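Local coordinates for putative uncharacterized protein (Coprinopsis cinerea, PDB 3W9A) that probably hydrolyses beta-glucan chains as the catalytic domain of a family 131 glycoside hydrolase with a beta-jelly-roll fold, at residues G7-Y12 / A16-W21; F98-T103 / T124-G129; S135-Y140 / F157-D162. One frame throughout, in Å; residues are numbered along the deposited sequence.

Interaction 1. Residues G7-Y12 / A16-W21; sequences GSFNNY and ADFDRW
The offset stack of Y12 on F18 belongs to the connection between strand 3-6 and the short helix 15-18. The chain folds back here, and the CA atoms of Y12 and D17 lie 5.6 Å apart. F9 to Y12 form a type I beta turn, which places F9 and Y12 for contact with F18. The side chains of the stack approach from directions about a right angle apart, yet the rings lie nearly flat on each other. Their ring centres are 4.5 Å apart and their planes differ by 20°. The overlap is displaced: Y12 CD1 lies over one face of F18, near the rim, at 3.5 Å from F18 CE1. With CG anti to the carbonyl carbon (chi1 -70°), the Y12 ring is laid over that face. F9 meets F18 differently. Its CE1 reaches the edge of the F18 ring, 4.1 Å from F18 CZ, while G7 O lies above the centre of the F9 ring. L44, L46 and L62 also pack against F18. The tyrosine hydroxyl is bonded to T29 N, so the polar end of this buried ring has a partner.

D17 lies beside the stack. Its CB packs on Y12 CD1 at 3.9 Å. OD2 of D17 accepts from T13 N, and OD1 forms a salt bridge with R20 NH1 at 2.6 Å; the hydrogen bond within it is weak, its N-H...O angle 128°. N11 O lies at the edge of the R20 guanidinium, in its plane, but 4.0 Å from NH2 is too long for a bond. The chemistry is therefore divided. Buried ring contacts join the turn to the helix, while charge gathers at the more exposed side, where solvent would probably weaken the pull between D17 and R20.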
loop_
_atom_site.group_PDB
_atom_site.type_symbol
_atom_site.label_atom_id
_atom_site.label_comp_id
_atom_site.label_asym_id
_atom_site.label_seq_id
_atom_site.Cartn_x
_atom_site.Cartn_y
_atom_site.Cartn_z
ATOM N N GLY A 7 -1.368 -9.990 -4.743
ATOM C CA GLY A 7 -2.341 -8.894 -4.763
ATOM C C GLY A 7 -2.569 -8.280 -6.131
ATOM O O GLY A 7 -3.064 -7.144 -6.235
ATOM N N SER A 8 -2.215 -9.013 -7.188
ATOM C CA SER A 8 -2.493 -8.583 -8.555
ATOM C C SER A 8 -3.940 -8.139 -8.643
ATOM O O SER A 8 -4.804 -8.750 -8.029
ATOM C CB SER A 8 -2.284 -9.745 -9.529
ATOM O OG SER A 8 -2.901 -9.448 -10.771
ATOM N N PHE A 9 -4.204 -7.070 -9.391
ATOM C CA PHE A 9 -5.567 -6.632 -9.621
ATOM C C PHE A 9 -6.108 -7.185 -10.949
ATOM O O PHE A 9 -7.181 -6.760 -11.407
ATOM C CB PHE A 9 -5.659 -5.097 -9.589
ATOM C CG PHE A 9 -5.342 -4.509 -8.249
ATOM C CD1 PHE A 9 -6.166 -4.746 -7.167
ATOM C CD2 PHE A 9 -4.208 -3.730 -8.059
ATOM C CE1 PHE A 9 -5.872 -4.223 -5.920
ATOM C CE2 PHE A 9 -3.918 -3.197 -6.815
ATOM C CZ PHE A 9 -4.746 -3.450 -5.743
ATOM N N ASN A 10 -5.403 -8.150 -11.564
ATOM C CA ASN A 10 -5.830 -8.617 -12.895
ATOM C C ASN A 10 -7.271 -9.164 -12.901
ATOM O O ASN A 10 -7.938 -9.084 -13.910
ATOM C CB ASN A 10 -4.875 -9.669 -13.470
ATOM C CG ASN A 10 -3.549 -9.092 -13.898
ATOM O OD1 ASN A 10 -3.392 -7.870 -14.008
ATOM N ND2 ASN A 10 -2.572 -9.979 -14.140
ATOM N N ASN A 11 -7.737 -9.717 -11.788
ATOM C CA ASN A 11 -9.088 -10.284 -11.728
ATOM C C ASN A 11 -10.097 -9.289 -11.202
ATOM O O ASN A 11 -11.277 -9.598 -11.108
ATOM C CB ASN A 11 -9.115 -11.539 -10.858
ATOM C CG ASN A 11 -8.425 -12.707 -11.517
ATOM O OD1 ASN A 11 -7.968 -12.614 -12.656
ATOM N ND2 ASN A 11 -8.339 -13.819 -10.802
ATOM N N TYR A 12 -9.633 -8.088 -10.870
ATOM C CA TYR A 12 -10.523 -7.056 -10.356
ATOM C C TYR A 12 -10.739 -6.048 -11.462
ATOM O O TYR A 12 -9.900 -5.186 -11.689
ATOM C CB TYR A 12 -9.957 -6.423 -9.072
ATOM C CG TYR A 12 -9.985 -7.378 -7.902
ATOM C CD1 TYR A 12 -11.070 -7.412 -7.016
ATOM C CD2 TYR A 12 -8.945 -8.281 -7.695
ATOM C CE1 TYR A 12 -11.083 -8.293 -5.933
ATOM C CE2 TYR A 12 -8.962 -9.165 -6.629
ATOM C CZ TYR A 12 -10.021 -9.178 -5.754
ATOM O OH TYR A 12 -10.002 -10.091 -4.706
ATOM N N ALA A 16 -17.446 -3.334 -8.279
ATOM C CA ALA A 16 -18.277 -4.416 -7.760
ATOM C C ALA A 16 -17.519 -5.728 -7.546
ATOM O O ALA A 16 -17.939 -6.546 -6.727
ATOM C CB ALA A 16 -19.483 -4.648 -8.662
ATOM N N ASP A 17 -16.407 -5.932 -8.256
ATOM C CA ASP A 17 -15.595 -7.124 -8.033
ATOM C C ASP A 17 -15.111 -7.218 -6.582
ATOM O O ASP A 17 -15.055 -8.303 -6.020
ATOM C CB ASP A 17 -14.420 -7.216 -9.031
ATOM C CG ASP A 17 -14.861 -7.643 -10.437
ATOM O OD1 ASP A 17 -15.922 -8.294 -10.574
ATOM O OD2 ASP A 17 -14.157 -7.312 -11.413
ATOM N N PHE A 18 -14.818 -6.090 -5.949
ATOM C CA PHE A 18 -14.427 -6.109 -4.539
ATOM C C PHE A 18 -15.607 -6.490 -3.604
ATOM O O PHE A 18 -15.395 -7.043 -2.523
ATOM C CB PHE A 18 -13.831 -4.764 -4.131
ATOM C CG PHE A 18 -12.472 -4.497 -4.707
ATOM C CD1 PHE A 18 -11.350 -5.171 -4.228
ATOM C CD2 PHE A 18 -12.306 -3.553 -5.708
ATOM C CE1 PHE A 18 -10.089 -4.908 -4.745
ATOM C CE2 PHE A 18 -11.055 -3.283 -6.224
ATOM C CZ PHE A 18 -9.944 -3.951 -5.744
ATOM N N ASP A 19 -16.835 -6.225 -4.042
ATOM C CA ASP A 19 -18.046 -6.539 -3.264
ATOM C C ASP A 19 -18.378 -8.035 -3.184
ATOM O O ASP A 19 -19.239 -8.431 -2.416
ATOM C CB ASP A 19 -19.269 -5.777 -3.809
ATOM C CG ASP A 19 -19.116 -4.254 -3.702
ATOM O OD1 ASP A 19 -18.427 -3.778 -2.771
ATOM O OD2 ASP A 19 -19.671 -3.525 -4.544
ATOM N N ARG A 20 -17.732 -8.870 -3.985
ATOM C CA ARG A 20 -17.984 -10.315 -3.904
ATOM C C ARG A 20 -17.559 -10.873 -2.556
ATOM O O ARG A 20 -18.157 -11.799 -2.052
ATOM C CB ARG A 20 -17.255 -11.072 -5.013
ATOM C CG ARG A 20 -17.939 -10.986 -6.369
ATOM C CD ARG A 20 -17.429 -12.079 -7.301
ATOM N NE ARG A 20 -16.015 -11.866 -7.630
ATOM C CZ ARG A 20 -15.567 -11.188 -8.690
ATOM N NH1 ARG A 20 -16.419 -10.649 -9.562
ATOM N NH2 ARG A 20 -14.253 -11.044 -8.883
ATOM N N TRP A 21 -16.519 -10.291 -1.974
ATOM C CA TRP A 21 -16.013 -10.739 -0.692
ATOM C C TRP A 21 -16.989 -10.402 0.451
ATOM O O TRP A 21 -17.615 -9.339 0.455
ATOM C CB TRP A 21 -14.651 -10.088 -0.425
ATOM C CG TRP A 21 -14.019 -10.545 0.830
ATOM C CD1 TRP A 21 -13.123 -11.565 0.971
ATOM C CD2 TRP A 21 -14.231 -10.006 2.137
ATOM N NE1 TRP A 21 -12.757 -11.693 2.289
ATOM C CE2 TRP A 21 -13.417 -10.745 3.029
ATOM C CE3 TRP A 21 -15.002 -8.950 2.637
ATOM C CZ2 TRP A 21 -13.378 -10.486 4.398
ATOM C CZ3 TRP A 21 -14.957 -8.681 3.988
ATOM C CH2 TRP A 21 -14.149 -9.453 4.860
#

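Interaction 2. Residues F98-T103 / T124-G129; sequences FSIKRT and TELKYG
F98 and L126 point at each other from facing strands and form the close part of this contact. Where the strands touch, residues 98-102 and 126-128 run 7° apart in direction. They are not neighbours in one sheet: the CA atoms of I100 and L126 are 10.4 Å apart, and side chains fill the distance. L126 CD1 meets the edge of the F98 ring, in the ring plane. It is 3.6 Å from F98 CE1 and 3.7 Å from F98 CZ, so the methyl sits astride one ring bond. F98 holds its CG between the backbone N and the carbonyl carbon (chi1 59°), a crowded position that sends the ring toward the leucine. I100 adds a more distant touch, with CG2 at 4.4 Å from L126 CD1.

The other end is looser and more open to solvent. R102, partly exposed, brings NE to 4.5 Å from Y128 OH, which is no bond. That NE is instead bonded to F151 O. R102 NH1 makes a weak bond of 2.8 Å to O of the next residue, T103.

Around the tight end, F98 also meets Y161 edge-to-face and touches M117 of strand 114-119. L126 packs on F159 and Y161 of strand 157-164, which pairs with strand 93-101. W215 of strand 213-224 touches both I100 and Y128.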
loop_
_atom_site.group_PDB
_atom_site.type_symbol
_atom_site.label_atom_id
_atom_site.label_comp_id
_atom_site.label_asym_id
_atom_site.label_seq_id
_atom_site.Cartn_x
_atom_site.Cartn_y
_atom_site.Cartn_z
ATOM N N PHE A 98 4.859 -3.119 -3.120
ATOM C CA PHE A 98 3.823 -2.287 -3.709
ATOM C C PHE A 98 4.471 -1.089 -4.373
ATOM O O PHE A 98 5.639 -0.754 -4.091
ATOM C CB PHE A 98 2.815 -1.789 -2.665
ATOM C CG PHE A 98 3.433 -0.991 -1.555
ATOM C CD1 PHE A 98 3.415 0.403 -1.587
ATOM C CD2 PHE A 98 4.039 -1.630 -0.480
ATOM C CE1 PHE A 98 4.007 1.137 -0.580
ATOM C CE2 PHE A 98 4.636 -0.894 0.531
ATOM C CZ PHE A 98 4.610 0.488 0.482
ATOM N N SER A 99 3.691 -0.443 -5.235
ATOM C CA SER A 99 4.050 0.822 -5.861
ATOM C C SER A 99 2.919 1.804 -5.662
ATOM O O SER A 99 1.751 1.455 -5.828
ATOM C CB SER A 99 4.283 0.659 -7.375
ATOM O OG SER A 99 5.221 -0.373 -7.653
ATOM N N ILE A 100 3.277 3.043 -5.369
ATOM C CA ILE A 100 2.317 4.060 -5.055
ATOM C C ILE A 100 2.644 5.384 -5.774
ATOM O O ILE A 100 3.810 5.701 -6.071
ATOM C CB ILE A 100 2.233 4.199 -3.518
ATOM C CG1 ILE A 100 1.068 5.086 -3.095
ATOM C CG2 ILE A 100 3.519 4.738 -2.927
ATOM C CD1 ILE A 100 0.618 4.835 -1.670
ATOM N N LYS A 101 1.602 6.134 -6.104
ATOM C CA LYS A 101 1.782 7.493 -6.605
ATOM C C LYS A 101 0.578 8.358 -6.338
ATOM O O LYS A 101 -0.506 7.870 -5.968
ATOM C CB LYS A 101 2.048 7.507 -8.106
ATOM C CG LYS A 101 0.810 7.277 -8.965
ATOM C CD LYS A 101 0.912 7.980 -10.306
ATOM C CE LYS A 101 -0.378 7.842 -11.082
ATOM N NZ LYS A 101 -0.228 8.385 -12.457
ATOM N N ARG A 102 0.786 9.652 -6.565
ATOM C CA ARG A 102 -0.292 10.633 -6.593
ATOM C C ARG A 102 -0.250 11.366 -7.921
ATOM O O ARG A 102 0.724 11.246 -8.665
ATOM C CB ARG A 102 -0.145 11.625 -5.440
ATOM C CG ARG A 102 1.103 12.497 -5.484
ATOM C CD ARG A 102 0.878 13.715 -4.611
ATOM N NE ARG A 102 1.839 14.772 -4.846
ATOM C CZ ARG A 102 1.606 15.878 -5.555
ATOM N NH1 ARG A 102 0.442 16.084 -6.163
ATOM N NH2 ARG A 102 2.564 16.793 -5.662
ATOM N N THR A 103 -1.309 12.110 -8.223
ATOM C CA THR A 103 -1.297 13.045 -9.356
ATOM C C THR A 103 -1.535 14.443 -8.816
ATOM O O THR A 103 -1.497 14.672 -7.603
ATOM C CB THR A 103 -2.361 12.686 -10.418
ATOM O OG1 THR A 103 -3.689 12.883 -9.902
ATOM C CG2 THR A 103 -2.201 11.242 -10.885
ATOM N N THR A 124 5.491 -0.817 10.838
ATOM C CA THR A 124 6.034 -0.132 9.659
ATOM C C THR A 124 4.884 0.405 8.834
ATOM O O THR A 124 3.787 -0.164 8.838
ATOM C CB THR A 124 6.962 -1.035 8.814
ATOM O OG1 THR A 124 7.751 -0.241 7.906
ATOM C CG2 THR A 124 6.165 -2.099 8.049
ATOM N N GLU A 125 5.149 1.506 8.133
ATOM C CA GLU A 125 4.157 2.197 7.338
ATOM C C GLU A 125 4.796 3.372 6.628
ATOM O O GLU A 125 5.949 3.752 6.899
ATOM C CB GLU A 125 3.019 2.740 8.219
ATOM C CG GLU A 125 3.455 3.826 9.214
ATOM C CD GLU A 125 2.361 4.193 10.197
ATOM O OE1 GLU A 125 1.155 3.964 9.893
ATOM O OE2 GLU A 125 2.707 4.691 11.287
ATOM N N LEU A 126 4.018 3.967 5.740
ATOM C CA LEU A 126 4.392 5.212 5.118
ATOM C C LEU A 126 3.490 6.259 5.710
ATOM O O LEU A 126 2.328 5.971 6.037
ATOM C CB LEU A 126 4.182 5.150 3.602
ATOM C CG LEU A 126 5.061 4.185 2.776
ATOM C CD1 LEU A 126 4.613 4.135 1.324
ATOM C CD2 LEU A 126 6.532 4.544 2.853
ATOM N N LYS A 127 4.008 7.461 5.865
ATOM C CA LYS A 127 3.154 8.617 6.164
ATOM C C LYS A 127 3.383 9.772 5.205
ATOM O O LYS A 127 4.366 9.792 4.468
ATOM C CB LYS A 127 3.368 9.120 7.574
ATOM C CG LYS A 127 3.267 8.065 8.665
ATOM C CD LYS A 127 2.751 8.720 9.939
ATOM C CE LYS A 127 3.315 8.083 11.185
ATOM N NZ LYS A 127 2.713 8.765 12.370
ATOM N N TYR A 128 2.444 10.714 5.234
ATOM C CA TYR A 128 2.513 11.944 4.477
ATOM C C TYR A 128 1.836 13.054 5.285
ATOM O O TYR A 128 0.866 12.802 6.028
ATOM C CB TYR A 128 1.800 11.748 3.142
ATOM C CG TYR A 128 1.861 12.913 2.176
ATOM C CD1 TYR A 128 3.051 13.256 1.542
ATOM C CD2 TYR A 128 0.724 13.648 1.867
ATOM C CE1 TYR A 128 3.116 14.318 0.661
ATOM C CE2 TYR A 128 0.767 14.700 0.964
ATOM C CZ TYR A 128 1.967 15.030 0.360
ATOM O OH TYR A 128 2.029 16.061 -0.551
ATOM N N GLY A 129 2.354 14.270 5.135
ATOM C CA GLY A 129 1.771 15.483 5.713
ATOM C C GLY A 129 2.174 15.756 7.146
ATOM O O GLY A 129 1.457 16.446 7.858
#

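Interaction 3. Residues S135-Y140 / F157-D162; sequences SNLGWY and FNFAYD
Strands 136-140 and 157-162 run almost parallel across the space between two sheets, with their axes 10.6 Å apart at the closest and 12° from parallel. L137, W139, F157 and F159 point across the gap, and the ring of Y161 reaches over from the side. L137 approaches F159 head on, and its CD2 lies at the edge of that ring, near its plane, 3.9 Å from F159 CZ. The same methyl is a looser 4.4 Å from F157 CG, so one leucine branch serves two phenylalanines. L137 CG is turned away from its backbone N (chi1 -173°), which carries the branch across the gap.

W139 and Y161 slide past each other in opposite directions. The five-membered ring of W139 and the Y161 ring have centres 5.0 Å apart and planes at 38°, an oblique pairing. Packing is tight: W139 NE1 is 3.2 Å from Y161 CE1, and W139 CD1 is 3.4 Å from the same carbon. The hydroxyl of Y161 is hydrogen-bonded to M117 O, which ties the ring to strand 114-119 of the facing sheet. An alanine in place of Y161 would remove the ring and hydroxyl, and would probably open a gap beside W139 and leave M117 O without this donor. L126 also touches W139. Such interleaving of aliphatic and aromatic side chains between two antiparallel sheets is characteristic of the hydrophobic core of a beta-jelly-roll sandwich.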
loop_
_atom_site.group_PDB
_atom_site.type_symbol
_atom_site.label_atom_id
_atom_site.label_comp_id
_atom_site.label_asym_id
_atom_site.label_seq_id
_atom_site.Cartn_x
_atom_site.Cartn_y
_atom_site.Cartn_z
ATOM N N SER A 135 5.603 17.600 2.884
ATOM C CA SER A 135 5.386 17.237 1.474
ATOM C C SER A 135 6.220 16.042 1.030
ATOM O O SER A 135 6.210 15.680 -0.148
ATOM C CB SER A 135 5.678 18.424 0.550
ATOM O OG SER A 135 4.765 19.460 0.821
ATOM N N ASN A 136 6.958 15.445 1.960
ATOM C CA ASN A 136 7.640 14.196 1.689
ATOM C C ASN A 136 6.792 12.996 2.051
ATOM O O ASN A 136 6.016 13.006 3.005
ATOM C CB ASN A 136 8.960 14.101 2.450
ATOM C CG ASN A 136 10.053 14.966 1.846
ATOM O OD1 ASN A 136 9.788 15.877 1.079
ATOM N ND2 ASN A 136 11.292 14.667 2.194
ATOM N N LEU A 137 6.977 11.948 1.274
ATOM C CA LEU A 137 6.493 10.632 1.606
ATOM C C LEU A 137 7.571 9.992 2.490
ATOM O O LEU A 137 8.653 9.695 2.011
ATOM C CB LEU A 137 6.296 9.849 0.307
ATOM C CG LEU A 137 5.640 8.473 0.335
ATOM C CD1 LEU A 137 4.199 8.559 0.855
ATOM C CD2 LEU A 137 5.679 7.840 -1.049
ATOM N N GLY A 138 7.279 9.806 3.775
ATOM C CA GLY A 138 8.207 9.159 4.693
ATOM C C GLY A 138 7.857 7.721 5.012
ATOM O O GLY A 138 6.683 7.381 5.151
ATOM N N TRP A 139 8.886 6.886 5.136
ATOM C CA TRP A 139 8.760 5.513 5.634
ATOM C C TRP A 139 9.191 5.458 7.067
ATOM O O TRP A 139 10.227 6.038 7.442
ATOM C CB TRP A 139 9.622 4.539 4.844
ATOM C CG TRP A 139 9.532 3.135 5.321
ATOM C CD1 TRP A 139 8.457 2.290 5.200
ATOM C CD2 TRP A 139 10.548 2.393 5.997
ATOM N NE1 TRP A 139 8.755 1.069 5.763
ATOM C CE2 TRP A 139 10.035 1.106 6.248
ATOM C CE3 TRP A 139 11.846 2.691 6.416
ATOM C CZ2 TRP A 139 10.771 0.124 6.908
ATOM C CZ3 TRP A 139 12.580 1.707 7.057
ATOM C CH2 TRP A 139 12.043 0.443 7.298
ATOM N N TYR A 140 8.404 4.745 7.863
ATOM C CA TYR A 140 8.643 4.598 9.279
ATOM C C TYR A 140 8.855 3.137 9.654
ATOM O O TYR A 140 8.289 2.221 9.036
ATOM C CB TYR A 140 7.453 5.138 10.043
ATOM C CG TYR A 140 7.289 6.624 9.919
ATOM C CD1 TYR A 140 7.559 7.462 10.998
ATOM C CD2 TYR A 140 6.903 7.199 8.721
ATOM C CE1 TYR A 140 7.408 8.834 10.894
ATOM C CE2 TYR A 140 6.771 8.573 8.596
ATOM C CZ TYR A 140 7.016 9.385 9.683
ATOM O OH TYR A 140 6.862 10.749 9.559
ATOM N N PHE A 157 6.436 5.439 -7.058
ATOM C CA PHE A 157 7.337 5.070 -5.989
ATOM C C PHE A 157 7.152 3.609 -5.651
ATOM O O PHE A 157 6.065 3.178 -5.217
ATOM C CB PHE A 157 7.105 5.973 -4.788
ATOM C CG PHE A 157 7.495 7.399 -5.043
ATOM C CD1 PHE A 157 8.830 7.805 -4.909
ATOM C CD2 PHE A 157 6.546 8.334 -5.457
ATOM C CE1 PHE A 157 9.198 9.117 -5.162
ATOM C CE2 PHE A 157 6.909 9.651 -5.704
ATOM C CZ PHE A 157 8.233 10.046 -5.555
ATOM N N ASN A 158 8.212 2.854 -5.899
ATOM C CA ASN A 158 8.235 1.418 -5.680
ATOM C C ASN A 158 8.802 1.169 -4.325
ATOM O O ASN A 158 9.798 1.790 -3.951
ATOM C CB ASN A 158 9.122 0.701 -6.700
ATOM C CG ASN A 158 8.813 1.097 -8.122
ATOM O OD1 ASN A 158 9.714 1.508 -8.892
ATOM N ND2 ASN A 158 7.551 0.964 -8.501
ATOM N N PHE A 159 8.190 0.253 -3.589
ATOM C CA PHE A 159 8.698 -0.149 -2.289
ATOM C C PHE A 159 8.620 -1.635 -2.083
ATOM O O PHE A 159 7.748 -2.330 -2.648
ATOM C CB PHE A 159 7.906 0.490 -1.166
ATOM C CG PHE A 159 7.973 1.994 -1.136
ATOM C CD1 PHE A 159 9.069 2.641 -0.579
ATOM C CD2 PHE A 159 6.942 2.757 -1.639
ATOM C CE1 PHE A 159 9.131 4.028 -0.516
ATOM C CE2 PHE A 159 6.988 4.140 -1.592
ATOM C CZ PHE A 159 8.082 4.779 -1.017
ATOM N N ALA A 160 9.527 -2.116 -1.246
ATOM C CA ALA A 160 9.309 -3.357 -0.537
ATOM C C ALA A 160 9.761 -3.237 0.920
ATOM O O ALA A 160 10.861 -2.733 1.231
ATOM C CB ALA A 160 9.977 -4.523 -1.248
ATOM N N TYR A 161 8.878 -3.673 1.822
ATOM C CA TYR A 161 9.222 -3.854 3.211
ATOM C C TYR A 161 9.918 -5.217 3.342
ATOM O O TYR A 161 9.358 -6.254 3.024
ATOM C CB TYR A 161 7.981 -3.820 4.108
ATOM C CG TYR A 161 7.102 -2.583 4.047
ATOM C CD1 TYR A 161 7.587 -1.345 3.606
ATOM C CD2 TYR A 161 5.783 -2.647 4.471
ATOM C CE1 TYR A 161 6.776 -0.219 3.579
ATOM C CE2 TYR A 161 4.971 -1.530 4.468
ATOM C CZ TYR A 161 5.460 -0.314 4.017
ATOM O OH TYR A 161 4.623 0.789 4.007
ATOM N N ASP A 162 11.160 -5.189 3.796
ATOM C CA ASP A 162 11.984 -6.372 3.990
ATOM C C ASP A 162 11.814 -6.719 5.450
ATOM O O ASP A 162 12.480 -6.121 6.301
ATOM C CB ASP A 162 13.434 -5.970 3.679
ATOM C CG ASP A 162 14.438 -7.086 3.890
ATOM O OD1 ASP A 162 14.204 -7.998 4.708
ATOM O OD2 ASP A 162 15.488 -7.025 3.203
#

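In the fold
The three contacts follow one another along the chain, and all lie within the family 131 catalytic domain. Interactions 2 and 3 are neighbours, with centres about 6 Å apart. Each joins the same two antiparallel sheets: strands 93-101 and 157-164 pair in one, strands 124-128 and 136-141 in the other. The backbone bond from K127 N to G138 O (2.8 Å) links them directly. Together they pack a shared part of the core and probably hold the two sheets of the jelly roll together. Interaction 1 lies apart, its centre about 21 Å from that of interaction 2 and 25 Å from that of interaction 3. It packs a peripheral connection after strand 3-6, across the chain's centre from interaction 3.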